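PDB 6VOW: multicopper oxidase from Pseudomonas thermotolerans, which probably couples the one-electron oxidation of phenolic, lignin-related substrates to the reduction of dioxygen to water at its copper centres, as laccases do. Local coordinates for residues Ala429-His438 with Gly448-Ala456. Residues are numbered along the deposited sequence; the frame is centred on the assembly and turned at random.
Sequences ADNPGVWMFH and GLMAAIEVA. With C2O (Cu-O-Cu linkage), chain B.
V455 fills the bend that A429-P432 makes before strand 433-438 begins, its side chain pressing on N431 O, which lies 3.1 Å from V455 CB. This branched CB carries two methyls into the bend: CG1, anti to the backbone N (chi1 -173°), lies 4.0 Å from A429 CB, and CG2 is turned toward W435, 3.5 Å from W435 CD1 at the edge of the indole. A small beta-branched residue suits a place where a backbone carbonyl and the edge of an indole meet. W435 NE1 also gives a weak hydrogen bond to the same N431 O, a weak link between the bend and the strand. A leucine in place of W435 would probably leave N431 O without this donor and open a gap beside V455 CG2. G433 lies close to the indole; a CB there would strike W435 CZ2. Its backbone angles by themselves also call for glycine. Strands 433-438 and 450-455 are antiparallel, G433, W435 and F437 forming hydrogen-bonded pairs with V455, I453 and A451; W435 N meets I453 O almost straight (2.8 Å, 174°). They are neighbours in a five-stranded sheet of a cupredoxin-like beta-sandwich, the fold of multicopper oxidase domains. I453 points to the same face as F437, and its long CG1 arm lets CD1 come within 3.6 Å of F437 CD2. With CG anti to its backbone N (chi1 -179°), F437 lays its ring among apolar side chains of that face, meeting F327 edge-to-face; F378 of the sandwich's other sheet touches I453. On the reverse face A452 is small enough to take M436 CE, a tight 3.3 Å from its CB. Farther along that face M450 lies beside H438, its SD oblique to the imidazole, whose NE2 binds a copper of the Cu-O-Cu linkage at 2.2 Å together with H138 and H393.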
# COMPACT_ATOMS: atom_id res chain seq x y z
N ALA A 429 -6.50 8.51 -18.16
CA ALA A 429 -7.70 8.66 -17.34
C ALA A 429 -8.68 7.61 -17.84
O ALA A 429 -9.65 7.89 -18.52
CB ALA A 429 -8.23 10.06 -17.41
N ASP A 430 -8.37 6.41 -17.39
CA ASP A 430 -8.79 5.11 -17.90
C ASP A 430 -10.16 4.68 -17.43
O ASP A 430 -10.83 3.93 -18.07
CB ASP A 430 -7.81 4.08 -17.25
CG ASP A 430 -7.27 3.09 -18.20
OD1 ASP A 430 -7.94 2.75 -19.23
OD2 ASP A 430 -6.12 2.62 -17.90
N ASN A 431 -10.50 5.10 -16.22
CA ASN A 431 -11.48 4.44 -15.37
C ASN A 431 -12.38 5.62 -14.90
O ASN A 431 -11.88 6.56 -14.22
CB ASN A 431 -10.65 3.71 -14.28
CG ASN A 431 -11.45 2.88 -13.37
OD1 ASN A 431 -12.64 2.78 -13.50
ND2 ASN A 431 -10.78 2.26 -12.43
N PRO A 432 -13.65 5.66 -15.34
CA PRO A 432 -14.50 6.77 -15.01
C PRO A 432 -14.99 6.69 -13.56
O PRO A 432 -15.18 5.60 -12.98
CB PRO A 432 -15.66 6.64 -16.03
CG PRO A 432 -15.79 5.18 -16.22
CD PRO A 432 -14.36 4.70 -16.22
N GLY A 433 -15.13 7.87 -12.96
CA GLY A 433 -15.53 8.02 -11.60
C GLY A 433 -14.94 9.24 -10.97
O GLY A 433 -14.56 10.16 -11.67
N VAL A 434 -14.91 9.21 -9.65
CA VAL A 434 -14.38 10.27 -8.84
C VAL A 434 -13.40 9.60 -7.94
O VAL A 434 -13.77 8.90 -7.06
CB VAL A 434 -15.47 11.01 -8.02
CG1 VAL A 434 -14.81 12.14 -7.21
CG2 VAL A 434 -16.56 11.58 -8.94
N TRP A 435 -12.13 9.83 -8.18
CA TRP A 435 -11.09 9.09 -7.46
C TRP A 435 -10.33 9.96 -6.49
O TRP A 435 -9.78 11.01 -6.85
CB TRP A 435 -10.07 8.56 -8.46
CG TRP A 435 -10.76 7.93 -9.50
CD1 TRP A 435 -11.13 8.47 -10.69
CD2 TRP A 435 -11.34 6.65 -9.43
NE1 TRP A 435 -11.88 7.57 -11.39
CE2 TRP A 435 -12.02 6.44 -10.64
CE3 TRP A 435 -11.33 5.65 -8.49
CZ2 TRP A 435 -12.64 5.22 -10.95
CZ3 TRP A 435 -11.99 4.43 -8.82
CH2 TRP A 435 -12.62 4.25 -10.03
N MET A 436 -10.24 9.48 -5.27
CA MET A 436 -9.42 10.11 -4.24
C MET A 436 -7.94 10.12 -4.61
O MET A 436 -7.37 9.16 -5.16
CB MET A 436 -9.56 9.44 -2.86
CG MET A 436 -10.99 9.33 -2.31
SD MET A 436 -11.88 10.93 -2.29
CE MET A 436 -12.49 11.08 -3.99
N PHE A 437 -7.35 11.22 -4.19
CA PHE A 437 -5.98 11.55 -4.48
C PHE A 437 -5.43 12.17 -3.22
O PHE A 437 -5.87 13.22 -2.82
CB PHE A 437 -5.98 12.53 -5.58
CG PHE A 437 -4.64 12.95 -6.02
CD1 PHE A 437 -3.64 12.05 -6.23
CD2 PHE A 437 -4.42 14.29 -6.32
CE1 PHE A 437 -2.40 12.47 -6.68
CE2 PHE A 437 -3.19 14.72 -6.81
CZ PHE A 437 -2.18 13.80 -6.99
N HIS A 438 -4.56 11.44 -2.57
CA HIS A 438 -4.22 11.82 -1.24
C HIS A 438 -2.85 11.28 -0.74
O HIS A 438 -2.25 10.30 -1.27
CB HIS A 438 -5.37 11.47 -0.30
CG HIS A 438 -5.47 10.01 -0.02
ND1 HIS A 438 -4.65 9.39 0.87
CD2 HIS A 438 -6.19 9.04 -0.62
CE1 HIS A 438 -4.90 8.10 0.88
NE2 HIS A 438 -5.82 7.87 -0.02
N GLY A 448 -6.43 17.08 5.95
CA GLY A 448 -6.51 17.95 4.77
C GLY A 448 -5.86 17.54 3.44
O GLY A 448 -6.20 18.11 2.39
N LEU A 449 -4.92 16.59 3.45
CA LEU A 449 -4.12 16.32 2.25
C LEU A 449 -4.81 15.27 1.37
O LEU A 449 -4.34 14.13 1.22
CB LEU A 449 -2.72 15.91 2.66
CG LEU A 449 -1.59 16.04 1.65
CD1 LEU A 449 -1.63 17.42 1.00
CD2 LEU A 449 -0.25 15.79 2.36
N MET A 450 -5.94 15.67 0.80
CA MET A 450 -6.72 14.82 -0.03
C MET A 450 -7.54 15.66 -0.97
O MET A 450 -7.96 16.79 -0.63
CB MET A 450 -7.59 13.89 0.78
CG MET A 450 -8.62 13.10 0.01
SD MET A 450 -9.02 11.55 0.83
CE MET A 450 -10.14 11.96 2.17
N ALA A 451 -7.70 15.14 -2.16
CA ALA A 451 -8.58 15.75 -3.09
C ALA A 451 -9.24 14.65 -3.89
O ALA A 451 -8.99 13.46 -3.71
CB ALA A 451 -7.79 16.66 -3.96
N ALA A 452 -10.15 15.07 -4.74
CA ALA A 452 -10.87 14.17 -5.58
C ALA A 452 -10.66 14.62 -7.04
O ALA A 452 -10.70 15.83 -7.35
CB ALA A 452 -12.33 14.16 -5.18
N ILE A 453 -10.38 13.65 -7.90
CA ILE A 453 -10.19 13.88 -9.34
C ILE A 453 -11.31 13.13 -10.03
O ILE A 453 -11.37 11.88 -9.93
CB ILE A 453 -8.85 13.36 -9.82
CG1 ILE A 453 -7.73 14.22 -9.22
CG2 ILE A 453 -8.82 13.32 -11.35
CD1 ILE A 453 -6.41 13.54 -9.23
N GLU A 454 -12.18 13.87 -10.71
CA GLU A 454 -13.30 13.28 -11.46
C GLU A 454 -12.79 12.86 -12.86
O GLU A 454 -12.18 13.70 -13.57
CB GLU A 454 -14.47 14.27 -11.58
CG GLU A 454 -15.69 13.64 -12.25
CD GLU A 454 -16.91 14.52 -12.31
OE1 GLU A 454 -17.14 15.30 -11.37
OE2 GLU A 454 -17.67 14.39 -13.29
N VAL A 455 -12.95 11.58 -13.18
CA VAL A 455 -12.83 11.01 -14.53
C VAL A 455 -14.26 10.83 -15.02
O VAL A 455 -14.92 9.84 -14.76
CB VAL A 455 -12.13 9.62 -14.58
CG1 VAL A 455 -11.88 9.18 -16.05
CG2 VAL A 455 -10.79 9.68 -13.92
N ALA A 456 -14.55 11.74 -16.68
CA ALA A 456 -15.82 11.55 -17.37
C ALA A 456 -15.76 11.97 -18.82
O ALA A 456 -14.84 11.58 -19.52
CB ALA A 456 -16.96 12.25 -16.65
CU2 C2O B . -4.53 2.72 0.54
CU3 C2O B . -7.31 6.24 -0.44
O1 C2O B . -5.79 4.57 -0.00